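Local coordinates for tRNA threonylcarbamoyladenosine biosynthesis protein TsaB (Pseudomonas aeruginosa, PDB 5BR9), which probably takes part in making the threonylcarbamoyl modification of adenosine 37 in tRNA, as a non-catalytic relative of the TsaD/Kae1 proteins within the actin-like ATPase superfamily, at residues F70-G75 with G147-L152; R110-Q115 with G141-A146; I124-R127 with V131-G134. One frame throughout, in Å; residues are numbered along the deposited sequence.

Contact 1 of 3, residues F70-G75 with G147-L152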
ATOM      1  N   PHE A  70      12.707   1.451   4.332  1.00 22.26           N
ATOM      2  CA  PHE A  70      11.822   0.295   4.408  1.00 24.63           C
ATOM      3  C   PHE A  70      12.394  -0.888   3.616  1.00 30.23           C
ATOM      4  O   PHE A  70      13.139  -0.688   2.659  1.00 22.42           O
ATOM      5  CB  PHE A  70      10.424   0.637   3.877  1.00 31.97           C
ATOM      6  CG  PHE A  70      10.392   0.936   2.408  1.00 29.64           C
ATOM      7  CD1 PHE A  70       9.968  -0.032   1.497  1.00 28.75           C
ATOM      8  CD2 PHE A  70      10.787   2.172   1.929  1.00 30.26           C
ATOM      9  CE1 PHE A  70       9.944   0.240   0.137  1.00 29.42           C
ATOM     10  CE2 PHE A  70      10.762   2.448   0.566  1.00 33.02           C
ATOM     11  CZ  PHE A  70      10.350   1.491  -0.323  1.00 25.30           C
ATOM     12  N   GLY A  71      12.030  -2.108   4.008  1.00 23.70           N
ATOM     13  CA  GLY A  71      12.364  -3.272   3.228  1.00 24.65           C
ATOM     14  C   GLY A  71      11.487  -3.360   1.986  1.00 33.29           C
ATOM     15  O   GLY A  71      10.267  -3.435   2.091  1.00 34.52           O
ATOM     16  N   ARG A  72      12.097  -3.349   0.806  1.00 30.00           N
ATOM     17  CA  ARG A  72      11.328  -3.332  -0.440  1.00 26.59           C
ATOM     18  C   ARG A  72      11.091  -4.739  -0.982  1.00 31.71           C
ATOM     19  O   ARG A  72      10.764  -4.919  -2.151  1.00 33.08           O
ATOM     20  CB  ARG A  72      12.040  -2.470  -1.490  1.00 29.52           C
ATOM     21  CG  ARG A  72      13.527  -2.791  -1.687  1.00 25.64           C
ATOM     22  CD  ARG A  72      13.762  -3.857  -2.752  1.00 27.13           C
ATOM     23  NE  ARG A  72      15.145  -3.849  -3.225  1.00 36.30           N
ATOM     24  CZ  ARG A  72      15.823  -4.939  -3.576  1.00 38.05           C
ATOM     25  NH1 ARG A  72      15.252  -6.134  -3.485  1.00 33.02           N
ATOM     26  NH2 ARG A  72      17.079  -4.836  -4.007  1.00 41.78           N
ATOM     27  N   GLY A  73      11.249  -5.737  -0.126  1.00 28.94           N
ATOM     28  CA  GLY A  73      11.165  -7.112  -0.558  1.00 30.79           C
ATOM     29  C   GLY A  73      12.556  -7.611  -0.919  1.00 39.85           C
ATOM     30  O   GLY A  73      13.542  -6.885  -0.756  1.00 32.22           O
ATOM     31  N   PRO A  74      12.648  -8.839  -1.433  1.00 32.43           N
ATOM     32  CA  PRO A  74      11.495  -9.702  -1.694  1.00 36.19           C
ATOM     33  C   PRO A  74      10.895 -10.308  -0.425  1.00 40.69           C
ATOM     34  O   PRO A  74      11.524 -10.282   0.630  1.00 35.74           O
ATOM     35  CB  PRO A  74      12.083 -10.780  -2.597  1.00 36.23           C
ATOM     36  CG  PRO A  74      13.523 -10.870  -2.170  1.00 35.03           C
ATOM     37  CD  PRO A  74      13.921  -9.482  -1.812  1.00 33.46           C
ATOM     38  N   GLY A  75       9.687 -10.853  -0.546  1.00 46.91           N
ATOM     39  CA  GLY A  75       8.945 -11.370   0.591  1.00 48.54           C
ATOM     40  C   GLY A  75       7.477 -11.493   0.232  1.00 54.82           C
ATOM     41  O   GLY A  75       7.148 -11.815  -0.904  1.00 61.43           O
ATOM     42  N   GLY A 147      27.674  -9.272  -6.736  1.00 43.58           N
ATOM     43  CA  GLY A 147      26.953  -9.704  -7.915  1.00 46.78           C
ATOM     44  C   GLY A 147      25.590  -9.058  -7.955  1.00 40.64           C
ATOM     45  O   GLY A 147      25.468  -7.847  -7.840  1.00 38.76           O
ATOM     46  N   SER A 148      24.569  -9.853  -8.215  1.00 39.09           N
ATOM     47  CA  SER A 148      23.216  -9.324  -8.214  1.00 43.81           C
ATOM     48  C   SER A 148      22.258 -10.307  -7.526  1.00 33.89           C
ATOM     49  O   SER A 148      22.590 -11.476  -7.292  1.00 35.20           O
ATOM     50  CB  SER A 148      22.758  -9.001  -9.640  1.00 52.08           C
ATOM     51  OG  SER A 148      21.825  -7.935  -9.637  1.00 46.80           O
ATOM     52  N   GLU A 149      21.065  -9.817  -7.218  1.00 26.52           N
ATOM     53  CA  GLU A 149      20.013 -10.629  -6.628  1.00 30.46           C
ATOM     54  C   GLU A 149      19.316 -11.317  -7.768  1.00 26.02           C
ATOM     55  O   GLU A 149      19.409 -10.865  -8.911  1.00 28.21           O
ATOM     56  CB  GLU A 149      19.024  -9.782  -5.803  1.00 23.98           C
ATOM     57  CG  GLU A 149      19.665  -9.169  -4.571  1.00 30.50           C
ATOM     58  CD  GLU A 149      18.699  -8.352  -3.704  1.00 33.24           C
ATOM     59  OE1 GLU A 149      17.577  -8.008  -4.145  1.00 34.62           O
ATOM     60  OE2 GLU A 149      19.105  -8.018  -2.578  1.00 34.57           O
ATOM     61  N   ALA A 150      18.699 -12.454  -7.471  1.00 25.15           N
ATOM     62  CA  ALA A 150      18.029 -13.240  -8.493  1.00 26.73           C
ATOM     63  C   ALA A 150      16.913 -14.057  -7.869  1.00 25.89           C
ATOM     64  O   ALA A 150      16.890 -14.261  -6.650  1.00 34.28           O
ATOM     65  CB  ALA A 150      19.032 -14.152  -9.192  1.00 27.32           C
ATOM     66  N   VAL A 151      15.985 -14.516  -8.703  1.00 28.31           N
ATOM     67  CA  VAL A 151      14.982 -15.486  -8.292  1.00 27.41           C
ATOM     68  C   VAL A 151      15.236 -16.729  -9.130  1.00 30.38           C
ATOM     69  O   VAL A 151      15.250 -16.671 -10.344  1.00 33.76           O
ATOM     70  CB  VAL A 151      13.556 -14.930  -8.438  1.00 39.17           C
ATOM     71  CG1 VAL A 151      13.337 -14.372  -9.828  1.00 37.74           C
ATOM     72  CG2 VAL A 151      12.516 -16.013  -8.115  1.00 30.05           C
ATOM     73  N   LEU A 152      15.443 -17.862  -8.473  1.00 37.04           N
ATOM     74  CA  LEU A 152      16.050 -19.014  -9.127  1.00 35.00           C
ATOM     75  C   LEU A 152      15.509 -20.322  -8.589  1.00 34.49           C
ATOM     76  O   LEU A 152      15.197 -20.405  -7.402  1.00 31.41           O
ATOM     77  CB  LEU A 152      17.565 -19.000  -8.899  1.00 33.39           C
ATOM     78  CG  LEU A 152      18.449 -17.870  -9.412  1.00 33.21           C
ATOM     79  CD1 LEU A 152      19.784 -17.892  -8.663  1.00 30.72           C
ATOM     80  CD2 LEU A 152      18.676 -18.013 -10.900  1.00 31.29           C
TER

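Contact 2 of 3, residues R110-Q115 with G141-A146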
ATOM      1  N   ARG A 110      21.576  -8.803   9.478  1.00 22.22           N
ATOM      2  CA  ARG A 110      21.165  -9.440  10.733  1.00 23.90           C
ATOM      3  C   ARG A 110      22.030 -10.643  11.088  1.00 31.38           C
ATOM      4  O   ARG A 110      22.434 -10.811  12.245  1.00 38.05           O
ATOM      5  CB  ARG A 110      19.707  -9.880  10.678  1.00 28.28           C
ATOM      6  CG  ARG A 110      19.264 -10.577  11.959  1.00 28.84           C
ATOM      7  CD  ARG A 110      17.770 -10.702  12.054  1.00 27.06           C
ATOM      8  NE  ARG A 110      17.369 -11.218  13.361  1.00 31.37           N
ATOM      9  CZ  ARG A 110      16.118 -11.500  13.704  1.00 35.12           C
ATOM     10  NH1 ARG A 110      15.129 -11.313  12.837  1.00 33.83           N
ATOM     11  NH2 ARG A 110      15.856 -11.964  14.913  1.00 35.95           N
ATOM     12  N   ALA A 111      22.335 -11.472  10.093  1.00 23.60           N
ATOM     13  CA  ALA A 111      23.156 -12.651  10.346  1.00 29.47           C
ATOM     14  C   ALA A 111      24.566 -12.216  10.771  1.00 23.84           C
ATOM     15  O   ALA A 111      25.211 -12.858  11.600  1.00 27.71           O
ATOM     16  CB  ALA A 111      23.196 -13.553   9.128  1.00 22.81           C
ATOM     17  N   TYR A 112      25.038 -11.122  10.188  1.00 29.94           N
ATOM     18  CA  TYR A 112      26.318 -10.572  10.581  1.00 26.85           C
ATOM     19  C   TYR A 112      26.280 -10.134  12.048  1.00 29.45           C
ATOM     20  O   TYR A 112      27.145 -10.511  12.834  1.00 31.75           O
ATOM     21  CB  TYR A 112      26.704  -9.396   9.689  1.00 26.37           C
ATOM     22  CG  TYR A 112      27.844  -8.606  10.284  1.00 31.62           C
ATOM     23  CD1 TYR A 112      29.114  -9.175  10.416  1.00 35.44           C
ATOM     24  CD2 TYR A 112      27.650  -7.305  10.758  1.00 31.13           C
ATOM     25  CE1 TYR A 112      30.164  -8.465  10.990  1.00 33.68           C
ATOM     26  CE2 TYR A 112      28.708  -6.582  11.340  1.00 28.70           C
ATOM     27  CZ  TYR A 112      29.958  -7.173  11.442  1.00 35.09           C
ATOM     28  OH  TYR A 112      31.008  -6.479  11.999  1.00 48.82           O
ATOM     29  N   ARG A 113      25.261  -9.361  12.418  1.00 30.39           N
ATOM     30  CA  ARG A 113      25.151  -8.864  13.785  1.00 30.02           C
ATOM     31  C   ARG A 113      25.005  -9.996  14.803  1.00 38.36           C
ATOM     32  O   ARG A 113      25.596  -9.950  15.885  1.00 42.88           O
ATOM     33  CB  ARG A 113      23.970  -7.896  13.917  1.00 31.69           C
ATOM     34  CG  ARG A 113      23.736  -7.390  15.333  1.00 35.91           C
ATOM     35  CD  ARG A 113      22.613  -6.365  15.380  1.00 42.98           C
ATOM     36  NE  ARG A 113      21.353  -6.861  14.812  1.00 42.31           N
ATOM     37  CZ  ARG A 113      20.489  -7.624  15.473  1.00 40.66           C
ATOM     38  NH1 ARG A 113      20.751  -7.995  16.721  1.00 38.91           N
ATOM     39  NH2 ARG A 113      19.363  -8.014  14.891  1.00 38.54           N
ATOM     40  N   GLU A 114      24.236 -11.019  14.455  1.00 40.25           N
ATOM     41  CA  GLU A 114      23.913 -12.071  15.417  1.00 40.08           C
ATOM     42  C   GLU A 114      24.901 -13.251  15.450  1.00 41.05           C
ATOM     43  O   GLU A 114      25.142 -13.812  16.505  1.00 39.23           O
ATOM     44  CB  GLU A 114      22.506 -12.600  15.138  1.00 39.62           C
ATOM     45  CG  GLU A 114      21.385 -11.673  15.547  1.00 34.03           C
ATOM     46  CD  GLU A 114      19.998 -12.305  15.356  1.00 43.23           C
ATOM     47  OE1 GLU A 114      19.911 -13.514  15.050  1.00 52.45           O
ATOM     48  OE2 GLU A 114      18.988 -11.604  15.567  1.00 50.71           O
ATOM     49  N   GLN A 115      25.446 -13.632  14.298  1.00 40.42           N
ATOM     50  CA  GLN A 115      26.312 -14.813  14.197  1.00 40.79           C
ATOM     51  C   GLN A 115      27.757 -14.428  13.979  1.00 40.48           C
ATOM     52  O   GLN A 115      28.638 -15.272  14.063  1.00 38.76           O
ATOM     53  CB  GLN A 115      25.893 -15.719  13.030  1.00 40.07           C
ATOM     54  CG  GLN A 115      24.459 -16.170  13.050  1.00 48.51           C
ATOM     55  CD  GLN A 115      24.116 -16.925  14.308  1.00 62.47           C
ATOM     56  OE1 GLN A 115      24.947 -17.641  14.864  1.00 65.63           O
ATOM     57  NE2 GLN A 115      22.886 -16.761  14.775  1.00 71.09           N
ATOM     58  N   GLY A 141      31.666  -2.541   7.900  1.00 28.65           N
ATOM     59  CA  GLY A 141      30.520  -2.629   8.769  1.00 27.35           C
ATOM     60  C   GLY A 141      29.210  -2.858   8.025  1.00 27.90           C
ATOM     61  O   GLY A 141      28.196  -3.109   8.648  1.00 28.37           O
ATOM     62  N   GLU A 142      29.236  -2.821   6.694  1.00 28.45           N
ATOM     63  CA  GLU A 142      28.003  -2.969   5.906  1.00 28.03           C
ATOM     64  C   GLU A 142      28.047  -4.263   5.102  1.00 30.72           C
ATOM     65  O   GLU A 142      29.023  -4.533   4.394  1.00 32.65           O
ATOM     66  CB  GLU A 142      27.809  -1.765   4.955  1.00 26.54           C
ATOM     67  CG  GLU A 142      26.543  -1.821   4.068  1.00 32.31           C
ATOM     68  CD  GLU A 142      26.498  -0.744   2.979  1.00 32.01           C
ATOM     69  OE1 GLU A 142      27.464   0.037   2.866  1.00 33.05           O
ATOM     70  OE2 GLU A 142      25.502  -0.681   2.219  1.00 31.46           O
ATOM     71  N   MET A 143      26.995  -5.069   5.221  1.00 28.02           N
ATOM     72  CA  MET A 143      26.884  -6.267   4.401  1.00 25.18           C
ATOM     73  C   MET A 143      26.517  -5.808   2.994  1.00 20.72           C
ATOM     74  O   MET A 143      25.486  -5.175   2.760  1.00 24.66           O
ATOM     75  CB  MET A 143      25.871  -7.257   4.981  1.00 24.65           C
ATOM     76  CG  MET A 143      26.337  -7.917   6.288  1.00 29.01           C
ATOM     77  SD  MET A 143      27.895  -8.859   6.204  1.00 30.61           S
ATOM     78  CE  MET A 143      27.339 -10.363   5.404  1.00 19.23           C
ATOM     79  N   ARG A 144      27.400  -6.113   2.066  1.00 22.99           N
ATOM     80  CA  ARG A 144      27.336  -5.563   0.727  1.00 29.55           C
ATOM     81  C   ARG A 144      27.136  -6.656  -0.328  1.00 32.15           C
ATOM     82  O   ARG A 144      27.789  -7.721  -0.297  1.00 25.34           O
ATOM     83  CB  ARG A 144      28.635  -4.789   0.464  1.00 34.67           C
ATOM     84  CG  ARG A 144      28.523  -3.640  -0.474  1.00 43.74           C
ATOM     85  CD  ARG A 144      28.180  -2.365   0.246  1.00 53.53           C
ATOM     86  NE  ARG A 144      28.186  -1.225  -0.670  1.00 59.15           N
ATOM     87  CZ  ARG A 144      27.107  -0.735  -1.268  1.00 57.61           C
ATOM     88  NH1 ARG A 144      25.927  -1.284  -1.055  1.00 60.25           N
ATOM     89  NH2 ARG A 144      27.212   0.304  -2.082  1.00 65.25           N
ATOM     90  N   LEU A 145      26.270  -6.353  -1.286  1.00 28.94           N
ATOM     91  CA  LEU A 145      25.870  -7.307  -2.306  1.00 30.16           C
ATOM     92  C   LEU A 145      27.018  -7.644  -3.255  1.00 25.76           C
ATOM     93  O   LEU A 145      27.669  -6.772  -3.815  1.00 27.29           O
ATOM     94  CB  LEU A 145      24.658  -6.776  -3.091  1.00 23.23           C
ATOM     95  CG  LEU A 145      24.185  -7.683  -4.226  1.00 24.01           C
ATOM     96  CD1 LEU A 145      23.591  -8.991  -3.658  1.00 21.89           C
ATOM     97  CD2 LEU A 145      23.144  -6.932  -5.074  1.00 29.00           C
ATOM     98  N   ALA A 146      27.265  -8.927  -3.431  1.00 25.76           N
ATOM     99  CA  ALA A 146      28.264  -9.362  -4.400  1.00 28.76           C
ATOM    100  C   ALA A 146      27.542  -9.928  -5.590  1.00 41.10           C
ATOM    101  O   ALA A 146      26.853 -10.936  -5.464  1.00 48.64           O
ATOM    102  CB  ALA A 146      29.188 -10.412  -3.807  1.00 27.25           C
TER

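Contact 3 of 3, residues I124-R127 with V131-G134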
ATOM      1  N   ILE A 124      15.413 -16.237   0.381  1.00 22.77           N
ATOM      2  CA  ILE A 124      14.036 -16.056   0.821  1.00 22.47           C
ATOM      3  C   ILE A 124      13.127 -16.836  -0.108  1.00 25.84           C
ATOM      4  O   ILE A 124      13.231 -16.724  -1.331  1.00 29.50           O
ATOM      5  CB  ILE A 124      13.651 -14.554   0.853  1.00 26.03           C
ATOM      6  CG1 ILE A 124      14.463 -13.817   1.926  1.00 21.43           C
ATOM      7  CG2 ILE A 124      12.153 -14.396   1.072  1.00 23.12           C
ATOM      8  CD1 ILE A 124      14.280 -12.300   1.908  1.00 20.95           C
ATOM      9  N   ASP A 125      12.217 -17.603   0.469  1.00 28.03           N
ATOM     10  CA  ASP A 125      11.317 -18.423  -0.311  1.00 29.64           C
ATOM     11  C   ASP A 125      10.521 -17.536  -1.249  1.00 30.46           C
ATOM     12  O   ASP A 125      10.035 -16.494  -0.851  1.00 25.79           O
ATOM     13  CB  ASP A 125      10.349 -19.203   0.576  1.00 27.49           C
ATOM     14  CG  ASP A 125       9.612 -20.277  -0.195  1.00 38.74           C
ATOM     15  OD1 ASP A 125       8.564 -20.757   0.266  1.00 47.95           O
ATOM     16  OD2 ASP A 125      10.061 -20.609  -1.304  1.00 38.74           O
ATOM     17  N   ALA A 126      10.457 -17.926  -2.514  1.00 32.30           N
ATOM     18  CA  ALA A 126       9.621 -17.240  -3.494  1.00 32.57           C
ATOM     19  C   ALA A 126       8.474 -18.161  -3.839  1.00 33.40           C
ATOM     20  O   ALA A 126       8.451 -19.326  -3.433  1.00 42.07           O
ATOM     21  CB  ALA A 126      10.419 -16.869  -4.747  1.00 26.12           C
ATOM     22  N   ARG A 127       7.506 -17.655  -4.574  1.00 39.85           N
ATOM     23  CA  ARG A 127       6.432 -18.532  -5.023  1.00 45.62           C
ATOM     24  C   ARG A 127       6.970 -19.502  -6.084  1.00 46.46           C
ATOM     25  O   ARG A 127       8.007 -19.254  -6.713  1.00 46.26           O
ATOM     26  CB  ARG A 127       5.267 -17.706  -5.577  1.00 47.59           C
ATOM     27  N   VAL A 131      13.463 -19.577  -5.264  1.00 27.31           N
ATOM     28  CA  VAL A 131      13.885 -18.758  -4.144  1.00 23.94           C
ATOM     29  C   VAL A 131      14.514 -17.474  -4.629  1.00 31.95           C
ATOM     30  O   VAL A 131      15.197 -17.448  -5.657  1.00 27.93           O
ATOM     31  CB  VAL A 131      14.878 -19.520  -3.210  1.00 29.11           C
ATOM     32  CG1 VAL A 131      14.226 -20.735  -2.575  1.00 24.44           C
ATOM     33  CG2 VAL A 131      16.119 -19.951  -3.999  1.00 26.69           C
ATOM     34  N   TYR A 132      14.327 -16.420  -3.843  1.00 29.59           N
ATOM     35  CA  TYR A 132      15.092 -15.213  -3.998  1.00 21.79           C
ATOM     36  C   TYR A 132      16.458 -15.437  -3.373  1.00 24.17           C
ATOM     37  O   TYR A 132      16.560 -16.061  -2.316  1.00 26.37           O
ATOM     38  CB  TYR A 132      14.376 -14.050  -3.338  1.00 25.17           C
ATOM     39  CG  TYR A 132      13.030 -13.710  -3.939  1.00 34.28           C
ATOM     40  CD1 TYR A 132      12.933 -13.126  -5.201  1.00 34.89           C
ATOM     41  CD2 TYR A 132      11.854 -13.997  -3.261  1.00 38.01           C
ATOM     42  CE1 TYR A 132      11.697 -12.802  -5.753  1.00 34.47           C
ATOM     43  CE2 TYR A 132      10.616 -13.682  -3.810  1.00 44.05           C
ATOM     44  CZ  TYR A 132      10.541 -13.092  -5.059  1.00 42.83           C
ATOM     45  OH  TYR A 132       9.304 -12.778  -5.596  1.00 49.73           O
ATOM     46  N   TRP A 133      17.503 -14.938  -4.041  1.00 23.95           N
ATOM     47  CA  TRP A 133      18.887 -15.279  -3.723  1.00 21.67           C
ATOM     48  C   TRP A 133      19.826 -14.084  -3.856  1.00 23.75           C
ATOM     49  O   TRP A 133      19.802 -13.401  -4.867  1.00 21.00           O
ATOM     50  CB  TRP A 133      19.340 -16.411  -4.642  1.00 22.72           C
ATOM     51  CG  TRP A 133      20.772 -16.827  -4.507  1.00 26.40           C
ATOM     52  CD1 TRP A 133      21.832 -16.414  -5.283  1.00 21.06           C
ATOM     53  CD2 TRP A 133      21.303 -17.761  -3.571  1.00 26.28           C
ATOM     54  NE1 TRP A 133      22.982 -17.051  -4.889  1.00 21.28           N
ATOM     55  CE2 TRP A 133      22.693 -17.872  -3.833  1.00 20.97           C
ATOM     56  CE3 TRP A 133      20.743 -18.524  -2.536  1.00 27.47           C
ATOM     57  CZ2 TRP A 133      23.527 -18.707  -3.093  1.00 24.08           C
ATOM     58  CZ3 TRP A 133      21.574 -19.350  -1.795  1.00 21.32           C
ATOM     59  CH2 TRP A 133      22.951 -19.440  -2.084  1.00 30.65           C
ATOM     60  N   GLY A 134      20.652 -13.846  -2.835  1.00 27.96           N
ATOM     61  CA  GLY A 134      21.625 -12.762  -2.847  1.00 20.10           C
ATOM     62  C   GLY A 134      22.741 -13.018  -1.849  1.00 29.27           C
ATOM     63  O   GLY A 134      22.493 -13.364  -0.689  1.00 26.34           O
TER

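Contact 1 of 3, residues F70-G75 with G147-L152
The guanidinium of R72 meets the carboxylate of E149 end-on, and both of its terminal nitrogens converge on one oxygen. NH1 of R72 lies 3.1 Å from OE1 of E149, with an N-H...O angle of 152°, while NH2 of R72 reaches the same OE1 at 3.2 Å. That oxygen sits almost in the guanidinium plane, at its edge. Seen from the carboxylate the two approaches differ: NH1 uses the syn lone pair of OE1, whereas NH2 comes in from above the carboxylate plane, the two flat groups being turned 73° against each other. The side chains reach for one another from opposite directions. E149 runs extended beyond CG, but R72 is bent at chi2 (90°) and turns its guanidinium across the gap. NH1 of R72 also makes a weak bond to O of G73, 3.3 Å away. The second carboxylate oxygen, OE2, is held by the hydroxyls of S102 and Y136, so both ends of the carboxylate are engaged and its rotation is restricted. The G73-P74 peptide bond, in the loop that follows R72, is cis. This salt bridge at the surface joins the turn after strand 67-71 of one five-stranded sheet to edge strand 142-152 of the other, spanning the two halves of the duplicated, actin-like ASKHA fold to which TsaB belongs.

Contact 2 of 3, residues R110-Q115 with G141-A146
The aromatic ring of Y112 has the sulfur of M143 lying obliquely to it, neither squarely over a face nor at the edge: SD of M143 stands 4.9 Å from the ring centroid, 42° off the ring normal. This is a Met-aromatic contact, but the closest touch is at the root of the ring, where CB of Y112 lies 3.7 Å from SD of M143. CG of M143 packs against the same CB. The methionine chain is folded at both chi2 (-59°) and chi3 (-77°), which draws the thioether up against the tyrosine. Farther along the ring, CE2 of Y112 comes within 4.4 Å of the carbonyl O of G141, again from an oblique direction. That oxygen is occupied elsewhere, accepting a hydrogen bond from the side-chain amide of Q109, whose other end takes the N-H of M143. L138 touches both Y112 and M143, and V120 also packs on the buried methionine. R110 points away from the strand, and its NE binds OE2 of E114 at 2.8 Å, an oxygen that R113 joins through a long ion pair. The interface itself, Y112 on M143, is an apolar helix-on-sheet contact, in which helix 103-115 lies against the start of edge strand 142-152 in an alpha/beta domain of the ASKHA fold.

Contact 3 of 3, residues I124-R127 with V131-G134
With chi1 at -63°, Y132 carries its ring anti to its own carbonyl carbon, and chi2 of -71° turns one ring face to the methyl of A126. CB of A126 stands 3.3 Å above that plane, displaced toward the rim, and its closest ring atom is CE2 of Y132, also at 3.3 Å. The result is a CH-pi contact, with the methyl 3.7 Å from the ring centroid. The carbonyl O of D125 approaches the same ring at its edge, 3.9 Å from CD2 of Y132. The backbones pair as well: I124 and Y132 form an antiparallel hydrogen-bonded pair, N of Y132 donating to O of I124 at 2.8 Å and N of I124 to O of Y132 at 2.9 Å. Strands 119-125 and 131-139 thereby close a beta hairpin, and strand 142-152 adds on antiparallel at the other side of 131-139. I124 and Y132 project to the same face, their CB atoms 4.3 Å apart, and on that face I124 packs against L104 and L107 of helix 103-115. One step on, D125 and V131 make a non-hydrogen-bonded pair whose side chains diverge. OD2 of D125 nonetheless comes to 4.4 Å from CG1 of V131, while Y177 touches both residues and the backbone N of D125 is bound by the hydroxyl of T173.

Contacts 1 and 3 are neighbours, their centres about 7 Å apart, and segment 147-152 of contact 1 lies in the same sheet as contact 3. N of W133 is 2.8 Å from O of A150, and N of L152 is 2.9 Å from O of V131, both probable hydrogen bonds. P74 bridges them from the other half of the molecule, its CB 3.3 Å from CD2 of Y132. Contact 2 uses the beginning of strand 142-152, its centre about 15 Å from that of contact 1 and about 18 Å from that of contact 3. Helix 103-115 ties all three together, covering M143 near its end and I124 nearer its start, where L104 also touches P74 and E149 of contact 1.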